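Local coordinates for protein oligopeptide ABC transporter OppAIV (Borrelia burgdorferi B31, PDB 4GL8) that probably binds oligopeptides outside the inner membrane and hands them to an ABC transporter for uptake, at residues 251-255 with 274-279; 254-260 with 503-509; 281-286 with 512-518. All blocks are in the same frame, centred on the assembly; numbering follows the deposited sequence.

In the fold
Contacts 1 and 2 share the end of helix 247-255 and lie with their centres 8 Å apart, whereas contact 3 is about 17 Å and 18 Å from them, centre to centre. Y254 joins the first pair: its hydroxyl reaches D279 in contact 1, while its ring lies against L503 in contact 2. N506 ties all three together, because its ND2 bonds to the backbone O of D278 and to the hydroxyl of Y281. F504 also packs against W512 of contact 3. Contact 3 lies deeper, about 14 Å from the centre of the chain, against about 26 Å for the other two. Neighbouring strands 280-285 and 492-504 connect these sites.

Contact 1: 251-255 with 274-279; sequences YNMYL and LKLRDD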
loop_
_atom_site.group_PDB
_atom_site.type_symbol
_atom_site.label_atom_id
_atom_site.label_comp_id
_atom_site.label_asym_id
_atom_site.label_seq_id
_atom_site.Cartn_x
_atom_site.Cartn_y
_atom_site.Cartn_z
ATOM N N TYR A 251 -18.330 9.086 12.181
ATOM C CA TYR A 251 -18.655 8.473 13.456
ATOM C C TYR A 251 -20.111 8.749 13.855
ATOM O O TYR A 251 -20.782 7.858 14.404
ATOM C CB TYR A 251 -17.702 8.932 14.541
ATOM C CG TYR A 251 -17.935 8.276 15.871
ATOM C CD1 TYR A 251 -17.897 6.898 15.993
ATOM C CD2 TYR A 251 -18.173 9.035 17.015
ATOM C CE1 TYR A 251 -18.095 6.283 17.209
ATOM C CE2 TYR A 251 -18.370 8.436 18.242
ATOM C CZ TYR A 251 -18.322 7.059 18.335
ATOM O OH TYR A 251 -18.520 6.434 19.534
ATOM N N ASN A 252 -20.605 9.945 13.525
ATOM C CA ASN A 252 -21.986 10.322 13.831
ATOM C C ASN A 252 -22.962 9.540 12.969
ATOM O O ASN A 252 -24.022 9.136 13.426
ATOM C CB ASN A 252 -22.193 11.828 13.653
ATOM C CG ASN A 252 -21.589 12.651 14.791
ATOM O OD1 ASN A 252 -21.449 12.182 15.931
ATOM N ND2 ASN A 252 -21.255 13.910 14.489
ATOM N N MET A 253 -22.585 9.299 11.722
ATOM C CA MET A 253 -23.382 8.439 10.852
ATOM C C MET A 253 -23.454 6.999 11.361
ATOM O O MET A 253 -24.483 6.351 11.212
ATOM C CB MET A 253 -22.831 8.440 9.432
ATOM C CG MET A 253 -23.195 9.697 8.673
ATOM S SD MET A 253 -22.241 9.819 7.159
ATOM C CE MET A 253 -23.035 8.611 6.093
ATOM N N TYR A 254 -22.358 6.514 11.939
ATOM C CA TYR A 254 -22.286 5.167 12.441
ATOM C C TYR A 254 -23.140 5.009 13.726
ATOM O O TYR A 254 -23.834 4.009 13.894
ATOM C CB TYR A 254 -20.816 4.793 12.674
ATOM C CG TYR A 254 -20.634 3.413 13.255
ATOM C CD1 TYR A 254 -20.502 2.312 12.424
ATOM C CD2 TYR A 254 -20.625 3.204 14.626
ATOM C CE1 TYR A 254 -20.340 1.043 12.934
ATOM C CE2 TYR A 254 -20.478 1.922 15.154
ATOM C CZ TYR A 254 -20.350 0.844 14.305
ATOM O OH TYR A 254 -20.209 -0.441 14.787
ATOM N N LEU A 255 -23.103 6.017 14.602
ATOM C CA LEU A 255 -23.918 6.046 15.822
ATOM C C LEU A 255 -25.398 6.200 15.541
ATOM O O LEU A 255 -26.199 5.810 16.368
ATOM C CB LEU A 255 -23.520 7.190 16.754
ATOM C CG LEU A 255 -22.253 7.061 17.586
ATOM C CD1 LEU A 255 -22.097 8.317 18.447
ATOM C CD2 LEU A 255 -22.290 5.821 18.465
ATOM N N LEU A 274 -13.575 4.326 22.408
ATOM C CA LEU A 274 -13.874 3.312 21.389
ATOM C C LEU A 274 -13.365 1.927 21.805
ATOM O O LEU A 274 -14.073 0.947 21.655
ATOM C CB LEU A 274 -13.299 3.704 20.022
ATOM C CG LEU A 274 -13.690 5.066 19.433
ATOM C CD1 LEU A 274 -13.018 5.304 18.080
ATOM C CD2 LEU A 274 -15.196 5.209 19.307
ATOM N N LYS A 275 -12.151 1.847 22.346
ATOM C CA LYS A 275 -11.580 0.561 22.792
ATOM C C LYS A 275 -12.525 -0.235 23.698
ATOM O O LYS A 275 -12.493 -1.456 23.690
ATOM C CB LYS A 275 -10.277 0.778 23.565
ATOM C CG LYS A 275 -9.096 1.308 22.771
ATOM C CD LYS A 275 -7.956 1.640 23.726
ATOM C CE LYS A 275 -6.691 1.979 22.966
ATOM N NZ LYS A 275 -5.581 2.327 23.887
ATOM N N LEU A 276 -13.335 0.460 24.499
ATOM C CA LEU A 276 -14.280 -0.199 25.405
ATOM C C LEU A 276 -15.488 -0.817 24.699
ATOM O O LEU A 276 -16.206 -1.613 25.306
ATOM C CB LEU A 276 -14.801 0.774 26.477
ATOM C CG LEU A 276 -13.830 1.542 27.383
ATOM C CD1 LEU A 276 -14.537 1.884 28.689
ATOM C CD2 LEU A 276 -12.518 0.800 27.660
ATOM N N ARG A 277 -15.731 -0.451 23.442
ATOM C CA ARG A 277 -16.940 -0.890 22.752
ATOM C C ARG A 277 -16.770 -2.281 22.190
ATOM O O ARG A 277 -15.658 -2.731 21.892
ATOM C CB ARG A 277 -17.296 0.044 21.604
ATOM C CG ARG A 277 -17.444 1.519 21.980
ATOM C CD ARG A 277 -17.481 2.384 20.720
ATOM N NE ARG A 277 -18.475 1.899 19.760
ATOM C CZ ARG A 277 -19.773 2.157 19.820
ATOM N NH1 ARG A 277 -20.265 2.909 20.789
ATOM N NH2 ARG A 277 -20.587 1.654 18.907
ATOM N N ASP A 278 -17.903 -2.940 22.007
ATOM C CA ASP A 278 -17.926 -4.317 21.566
ATOM C C ASP A 278 -17.811 -4.426 20.043
ATOM O O ASP A 278 -17.631 -5.527 19.506
ATOM C CB ASP A 278 -19.209 -4.974 22.053
ATOM C CG ASP A 278 -19.342 -4.950 23.597
ATOM O OD1 ASP A 278 -18.316 -4.818 24.324
ATOM O OD2 ASP A 278 -20.487 -5.079 24.074
ATOM N N ASP A 279 -17.908 -3.289 19.355
ATOM C CA ASP A 279 -17.854 -3.270 17.901
ATOM C C ASP A 279 -16.568 -2.628 17.398
ATOM O O ASP A 279 -16.475 -2.286 16.233
ATOM C CB ASP A 279 -19.108 -2.595 17.317
ATOM C CG ASP A 279 -19.265 -1.149 17.746
ATOM O OD1 ASP A 279 -20.314 -0.551 17.405
ATOM O OD2 ASP A 279 -18.360 -0.592 18.417
#
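Y251 and Y254, near the end of helix 247-255, meet L274, R277 and D279 through side chains alone, for the backbones stay well apart: the CA of Y254 is 11.0 Å from the CA of D279. Tyrosine is long enough to span such a gap and still carry a polar group at its far end. Y254 does so with CG anti to the backbone N (chi1 178°), and its OH donates to D279 OD1 at 2.6 Å. The acceptor lies near the plane of the phenol ring, yet the hydroxyl comes down on the carboxylate from above, 61° out of its plane.

R277 grips D279 side-on at the syn sides of the carboxylate, R277 NE to D279 OD2 at 2.8 Å and R277 NH2 to D279 OD1 at 2.7 Å. A bend at chi3 (52°) folds the arginine back to reach an aspartate only two residues ahead. OD1 therefore accepts two bonds, an arrangement that should hold the carboxylate's rotation. Beside this polar group, L274 CD2 packs against Y251 CE1 at 3.7 Å, a greasy contact suited to a buried leucine.

L503 of strand 492-504 touches Y251, Y254, R277 and D279, while D279 bonds through its backbone to F504; the end of the loop after helix 271-274 thus meets that strand just before strand 280-285 begins.

Contact 2: 254-260 with 503-509; sequences YLNDELD and LFRNDKW
Y254 has L503 CB over one face, 4.1 Å from the ring centroid in a CH-pi contact, and water 1 over the opposite one, both toward the rim. The aliphatic part of R505 crosses the hydroxyl end of the ring obliquely, with R505 CD 3.2 Å from Y254 OH, whose hydrogen-bonding partner is D279. A flat aromatic suits this place because it offers a face to leucine and still carries a hydroxyl at its end.

R505, bent at chi2 and chi3, swings its guanidinium between two aspartates. D507 is gripped side-on by NE and NH2, both carboxylate oxygens lying close to the guanidinium plane. D257 crosses the arginine at about a right angle, and R505 NH1 reaches D257 OD1 at 2.8 Å from above the carboxylate, 43° out of plane. NH1 also donates to water 1, which in turn donates to the backbone oxygens of Y254 and L259. D257, with positive phi, is the C-prime residue of the Schellman motif that ends the helix.

D260 is met by two donors at one oxygen. D260 OD1 lies close to the indole plane of W509, and W509 NE1 reaches it at 2.8 Å from above the carboxylate, the two planes standing 85° apart, while K508 NZ comes nearly along the C-O axis at 3.0 Å. The backbone joins in, R505 N donating to D260 O at 3.0 Å, and OD2 accepts from K33 N.

With donors on both oxygens and a lysine beside it, the buried carboxylate of D260 is probably well compensated and likely to remain ionised, while the positive charge of R505 is probably balanced by both D257 and D507.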
loop_
_atom_site.group_PDB
_atom_site.type_symbol
_atom_site.label_atom_id
_atom_site.label_comp_id
_atom_site.label_asym_id
_atom_site.label_seq_id
_atom_site.Cartn_x
_atom_site.Cartn_y
_atom_site.Cartn_z
ATOM N N TYR A 254 -22.358 6.514 11.939
ATOM C CA TYR A 254 -22.286 5.167 12.441
ATOM C C TYR A 254 -23.140 5.009 13.726
ATOM O O TYR A 254 -23.834 4.009 13.894
ATOM C CB TYR A 254 -20.816 4.793 12.674
ATOM C CG TYR A 254 -20.634 3.413 13.255
ATOM C CD1 TYR A 254 -20.502 2.312 12.424
ATOM C CD2 TYR A 254 -20.625 3.204 14.626
ATOM C CE1 TYR A 254 -20.340 1.043 12.934
ATOM C CE2 TYR A 254 -20.478 1.922 15.154
ATOM C CZ TYR A 254 -20.350 0.844 14.305
ATOM O OH TYR A 254 -20.209 -0.441 14.787
ATOM N N LEU A 255 -23.103 6.017 14.602
ATOM C CA LEU A 255 -23.918 6.046 15.822
ATOM C C LEU A 255 -25.398 6.200 15.541
ATOM O O LEU A 255 -26.199 5.810 16.368
ATOM C CB LEU A 255 -23.520 7.190 16.754
ATOM C CG LEU A 255 -22.253 7.061 17.586
ATOM C CD1 LEU A 255 -22.097 8.317 18.447
ATOM C CD2 LEU A 255 -22.290 5.821 18.465
ATOM N N ASN A 256 -25.749 6.765 14.386
ATOM C CA ASN A 256 -27.154 6.922 13.968
ATOM C C ASN A 256 -27.577 5.856 12.944
ATOM O O ASN A 256 -28.521 6.062 12.181
ATOM C CB ASN A 256 -27.365 8.338 13.385
ATOM C CG ASN A 256 -28.848 8.721 13.225
ATOM O OD1 ASN A 256 -29.680 8.513 14.108
ATOM N ND2 ASN A 256 -29.167 9.302 12.087
ATOM N N ASP A 257 -26.868 4.728 12.920
ATOM C CA ASP A 257 -27.267 3.555 12.127
ATOM C C ASP A 257 -27.227 3.807 10.613
ATOM O O ASP A 257 -28.009 3.207 9.883
ATOM C CB ASP A 257 -28.686 3.087 12.564
ATOM C CG ASP A 257 -28.991 1.599 12.210
ATOM O OD1 ASP A 257 -28.058 0.780 12.006
ATOM O OD2 ASP A 257 -30.201 1.250 12.164
ATOM N N GLU A 258 -26.341 4.690 10.142
ATOM C CA GLU A 258 -26.238 4.990 8.689
ATOM C C GLU A 258 -24.940 4.441 8.056
ATOM O O GLU A 258 -24.670 4.637 6.849
ATOM C CB GLU A 258 -26.252 6.489 8.424
ATOM C CG GLU A 258 -27.364 7.341 9.026
ATOM C CD GLU A 258 -27.006 8.840 8.943
ATOM O OE1 GLU A 258 -26.417 9.236 7.921
ATOM O OE2 GLU A 258 -27.279 9.627 9.884
ATOM N N LEU A 259 -24.102 3.821 8.880
ATOM C CA LEU A 259 -22.943 3.103 8.383
ATOM C C LEU A 259 -22.853 1.771 9.120
ATOM O O LEU A 259 -23.054 1.712 10.316
ATOM C CB LEU A 259 -21.652 3.910 8.572
ATOM C CG LEU A 259 -21.454 5.156 7.685
ATOM C CD1 LEU A 259 -20.217 5.913 8.128
ATOM C CD2 LEU A 259 -21.307 4.810 6.220
ATOM N N ASP A 260 -22.539 0.717 8.386
ATOM C CA ASP A 260 -22.302 -0.582 8.964
ATOM C C ASP A 260 -20.879 -0.711 9.473
ATOM O O ASP A 260 -20.585 -1.616 10.263
ATOM C CB ASP A 260 -22.603 -1.663 7.923
ATOM C CG ASP A 260 -24.040 -1.599 7.443
ATOM O OD1 ASP A 260 -24.915 -2.070 8.167
ATOM O OD2 ASP A 260 -24.307 -1.022 6.378
ATOM N N LEU A 503 -14.451 0.050 13.198
ATOM C CA LEU A 503 -15.778 -0.178 13.775
ATOM C C LEU A 503 -16.553 -0.998 12.773
ATOM O O LEU A 503 -16.545 -0.696 11.585
ATOM C CB LEU A 503 -16.526 1.137 14.067
ATOM C CG LEU A 503 -15.900 2.033 15.146
ATOM C CD1 LEU A 503 -16.474 3.443 15.081
ATOM C CD2 LEU A 503 -16.105 1.447 16.532
ATOM N N PHE A 504 -17.248 -2.019 13.260
ATOM C CA PHE A 504 -18.002 -2.951 12.411
ATOM C C PHE A 504 -19.177 -3.468 13.236
ATOM O O PHE A 504 -18.997 -3.922 14.357
ATOM C CB PHE A 504 -17.067 -4.079 11.972
ATOM C CG PHE A 504 -17.728 -5.190 11.202
ATOM C CD1 PHE A 504 -17.963 -5.073 9.830
ATOM C CD2 PHE A 504 -18.033 -6.381 11.821
ATOM C CE1 PHE A 504 -18.541 -6.116 9.115
ATOM C CE2 PHE A 504 -18.621 -7.427 11.113
ATOM C CZ PHE A 504 -18.872 -7.297 9.756
ATOM N N ARG A 505 -20.372 -3.369 12.664
ATOM C CA ARG A 505 -21.616 -3.740 13.323
ATOM C C ARG A 505 -21.770 -5.263 13.376
ATOM O O ARG A 505 -22.506 -5.866 12.577
ATOM C CB ARG A 505 -22.795 -3.072 12.594
ATOM C CG ARG A 505 -22.884 -1.557 12.833
ATOM C CD ARG A 505 -23.319 -1.210 14.260
ATOM N NE ARG A 505 -24.595 -1.850 14.643
ATOM C CZ ARG A 505 -25.818 -1.386 14.363
ATOM N NH1 ARG A 505 -26.011 -0.241 13.699
ATOM N NH2 ARG A 505 -26.871 -2.091 14.727
ATOM N N ASN A 506 -21.028 -5.877 14.308
ATOM C CA ASN A 506 -21.029 -7.331 14.465
ATOM C C ASN A 506 -22.331 -7.894 15.064
ATOM O O ASN A 506 -22.516 -9.100 15.070
ATOM C CB ASN A 506 -19.789 -7.832 15.239
ATOM C CG ASN A 506 -19.596 -7.137 16.587
ATOM O OD1 ASN A 506 -20.552 -6.675 17.199
ATOM N ND2 ASN A 506 -18.351 -7.054 17.040
ATOM N N ASP A 507 -23.226 -7.022 15.544
ATOM C CA ASP A 507 -24.609 -7.423 15.855
ATOM C C ASP A 507 -25.524 -7.633 14.621
ATOM O O ASP A 507 -26.599 -8.232 14.742
ATOM C CB ASP A 507 -25.252 -6.366 16.751
ATOM C CG ASP A 507 -25.332 -5.014 16.065
ATOM O OD1 ASP A 507 -24.313 -4.582 15.468
ATOM O OD2 ASP A 507 -26.420 -4.404 16.092
ATOM N N LYS A 508 -25.116 -7.117 13.460
ATOM C CA LYS A 508 -25.876 -7.240 12.208
ATOM C C LYS A 508 -25.197 -8.182 11.211
ATOM O O LYS A 508 -25.867 -8.916 10.484
ATOM C CB LYS A 508 -25.985 -5.882 11.509
ATOM C CG LYS A 508 -26.924 -4.887 12.153
ATOM C CD LYS A 508 -26.906 -3.557 11.383
ATOM C CE LYS A 508 -27.754 -3.574 10.106
ATOM N NZ LYS A 508 -27.628 -2.310 9.308
ATOM N N TRP A 509 -23.869 -8.112 11.144
ATOM C CA TRP A 509 -23.109 -8.850 10.164
ATOM C C TRP A 509 -22.076 -9.803 10.760
ATOM O O TRP A 509 -21.616 -9.625 11.893
ATOM C CB TRP A 509 -22.393 -7.866 9.263
ATOM C CG TRP A 509 -23.283 -6.785 8.739
ATOM C CD1 TRP A 509 -23.418 -5.525 9.238
ATOM C CD2 TRP A 509 -24.163 -6.872 7.636
ATOM N NE1 TRP A 509 -24.317 -4.812 8.493
ATOM C CE2 TRP A 509 -24.789 -5.621 7.500
ATOM C CE3 TRP A 509 -24.478 -7.884 6.731
ATOM C CZ2 TRP A 509 -25.703 -5.355 6.495
ATOM C CZ3 TRP A 509 -25.395 -7.619 5.732
ATOM C CH2 TRP A 509 -25.994 -6.369 5.619
HETATM O O HOH W 1 -24.109 1.675 12.803
#

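Contact 3: 281-286 with 512-518; sequences YSMGIN and WEPNISE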
loop_
_atom_site.group_PDB
_atom_site.type_symbol
_atom_site.label_atom_id
_atom_site.label_comp_id
_atom_site.label_asym_id
_atom_site.label_seq_id
_atom_site.Cartn_x
_atom_site.Cartn_y
_atom_site.Cartn_z
ATOM N N TYR A 281 -12.415 -2.898 16.792
ATOM C CA TYR A 281 -11.394 -3.874 16.467
ATOM C C TYR A 281 -10.075 -3.152 16.260
ATOM O O TYR A 281 -10.052 -1.969 15.934
ATOM C CB TYR A 281 -11.724 -4.567 15.170
ATOM C CG TYR A 281 -12.945 -5.448 15.187
ATOM C CD1 TYR A 281 -14.228 -4.896 15.208
ATOM C CD2 TYR A 281 -12.828 -6.836 15.120
ATOM C CE1 TYR A 281 -15.354 -5.705 15.193
ATOM C CE2 TYR A 281 -13.958 -7.644 15.099
ATOM C CZ TYR A 281 -15.217 -7.065 15.138
ATOM O OH TYR A 281 -16.341 -7.854 15.104
ATOM N N SER A 282 -8.983 -3.881 16.432
ATOM C CA SER A 282 -7.664 -3.288 16.337
ATOM C C SER A 282 -6.663 -4.379 16.072
ATOM O O SER A 282 -6.749 -5.461 16.661
ATOM C CB SER A 282 -7.308 -2.566 17.645
ATOM O OG SER A 282 -6.056 -1.946 17.491
ATOM N N MET A 283 -5.718 -4.102 15.185
ATOM C CA MET A 283 -4.677 -5.062 14.885
ATOM C C MET A 283 -3.419 -4.383 14.411
ATOM O O MET A 283 -3.490 -3.395 13.680
ATOM C CB MET A 283 -5.145 -6.038 13.801
ATOM C CG MET A 283 -4.220 -7.232 13.649
ATOM S SD MET A 283 -4.830 -8.486 12.534
ATOM C CE MET A 283 -5.999 -9.356 13.584
ATOM N N GLY A 284 -2.281 -4.927 14.835
ATOM C CA GLY A 284 -1.004 -4.629 14.221
ATOM C C GLY A 284 -1.024 -5.075 12.748
ATOM O O GLY A 284 -1.368 -6.217 12.455
ATOM N N ILE A 285 -0.675 -4.183 11.826
ATOM C CA ILE A 285 -0.644 -4.558 10.395
ATOM C C ILE A 285 0.749 -4.388 9.789
ATOM O O ILE A 285 1.618 -3.791 10.412
ATOM C CB ILE A 285 -1.695 -3.780 9.564
ATOM C CG1 ILE A 285 -1.555 -2.271 9.756
ATOM C CG2 ILE A 285 -3.113 -4.222 9.944
ATOM C CD1 ILE A 285 -2.316 -1.469 8.706
ATOM N N ASN A 286 0.956 -4.921 8.577
ATOM C CA ASN A 286 2.226 -4.793 7.882
ATOM C C ASN A 286 2.321 -3.456 7.182
ATOM O O ASN A 286 2.407 -3.362 5.947
ATOM C CB ASN A 286 2.395 -5.919 6.884
ATOM C CG ASN A 286 2.818 -7.218 7.545
ATOM O OD1 ASN A 286 3.327 -7.227 8.667
ATOM N ND2 ASN A 286 2.607 -8.324 6.849
ATOM N N TRP A 512 -16.435 -10.883 8.353
ATOM C CA TRP A 512 -15.305 -9.976 8.264
ATOM C C TRP A 512 -14.472 -9.987 9.544
ATOM O O TRP A 512 -14.985 -10.099 10.641
ATOM C CB TRP A 512 -15.747 -8.546 8.009
ATOM C CG TRP A 512 -14.590 -7.571 8.058
ATOM C CD1 TRP A 512 -13.732 -7.266 7.046
ATOM C CD2 TRP A 512 -14.158 -6.810 9.190
ATOM N NE1 TRP A 512 -12.782 -6.374 7.476
ATOM C CE2 TRP A 512 -13.028 -6.070 8.788
ATOM C CE3 TRP A 512 -14.619 -6.684 10.510
ATOM C CZ2 TRP A 512 -12.346 -5.200 9.660
ATOM C CZ3 TRP A 512 -13.948 -5.827 11.369
ATOM C CH2 TRP A 512 -12.819 -5.095 10.937
ATOM N N GLU A 513 -13.178 -9.788 9.384
ATOM C CA GLU A 513 -12.238 -9.800 10.491
ATOM C C GLU A 513 -10.985 -9.002 10.070
ATOM O O GLU A 513 -10.618 -9.048 8.930
ATOM C CB GLU A 513 -11.858 -11.257 10.717
ATOM C CG GLU A 513 -11.410 -11.567 12.105
ATOM C CD GLU A 513 -10.906 -12.996 12.218
ATOM O OE1 GLU A 513 -10.669 -13.644 11.158
ATOM O OE2 GLU A 513 -10.740 -13.448 13.375
ATOM N N PRO A 514 -10.327 -8.295 10.986
ATOM C CA PRO A 514 -9.016 -7.733 10.645
ATOM C C PRO A 514 -7.979 -8.797 10.265
ATOM O O PRO A 514 -8.032 -9.934 10.768
ATOM C CB PRO A 514 -8.563 -7.054 11.949
ATOM C CG PRO A 514 -9.806 -6.883 12.773
ATOM C CD PRO A 514 -10.739 -7.972 12.363
ATOM N N ASN A 515 -7.046 -8.438 9.386
ATOM C CA ASN A 515 -5.884 -9.274 9.161
ATOM C C ASN A 515 -4.644 -8.453 8.884
ATOM O O ASN A 515 -4.716 -7.259 8.653
ATOM C CB ASN A 515 -6.175 -10.322 8.091
ATOM C CG ASN A 515 -6.353 -9.728 6.697
ATOM O OD1 ASN A 515 -5.650 -8.793 6.299
ATOM N ND2 ASN A 515 -7.268 -10.310 5.930
ATOM N N ILE A 516 -3.490 -9.102 8.878
ATOM C CA ILE A 516 -2.211 -8.401 8.977
ATOM C C ILE A 516 -1.873 -7.575 7.729
ATOM O O ILE A 516 -1.130 -6.604 7.822
ATOM C CB ILE A 516 -1.074 -9.386 9.380
ATOM C CG1 ILE A 516 0.197 -8.601 9.754
ATOM C CG2 ILE A 516 -0.767 -10.367 8.256
ATOM C CD1 ILE A 516 1.212 -9.377 10.582
ATOM N N SER A 517 -2.455 -7.924 6.584
ATOM C CA SER A 517 -2.216 -7.232 5.332
ATOM C C SER A 517 -3.408 -6.392 4.860
ATOM O O SER A 517 -3.365 -5.847 3.767
ATOM C CB SER A 517 -1.885 -8.258 4.242
ATOM O OG SER A 517 -2.939 -9.199 4.126
ATOM N N GLU A 518 -4.449 -6.286 5.680
ATOM C CA GLU A 518 -5.698 -5.644 5.298
ATOM C C GLU A 518 -6.239 -6.133 3.964
ATOM O O GLU A 518 -6.689 -5.346 3.143
ATOM C CB GLU A 518 -5.552 -4.100 5.306
ATOM C CG GLU A 518 -5.082 -3.532 6.640
ATOM C CD GLU A 518 -5.400 -2.045 6.786
ATOM O OE1 GLU A 518 -5.074 -1.285 5.859
ATOM O OE2 GLU A 518 -5.969 -1.628 7.832
#
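The Y281 ring receives the edge of W512 on one face: CZ3 of the indole stands over the centre of the phenol ring, and the two planes are 71° apart in a T-shaped pair, with Y281 CD1 in turn near the indole plane. On one face of W512, toward the rim, lies the N of P514, two residues on. The proline touches the phenol obliquely with CD and CG, P514 CD lying 3.6 Å from Y281 CD2.

Further along, the extended start of the M283 chain (chi1 -168°) carries SD to 3.6 Å from N515 CA, and the turn at chi3 (-80°) then swings CE to P514 CB at 3.8 Å; a long unbranched methionine can thus reach both the N515 backbone and the proline ring. I285 CD1 rests on E518 CD at 3.7 Å, the glutamate's OE2 being held by Y502 OH. One backbone bond joins the segments, N286 N to I516 O at 2.8 Å, and I516 CG1 lies against N286 OD1.

Strand 280-285 pairs antiparallel with 492-504 through Y281, M283 and I285, and the loop after strand 509-510 runs beside it, where W512 packs among F504, F520, F263 (stacked) and Y502 (edge-to-face).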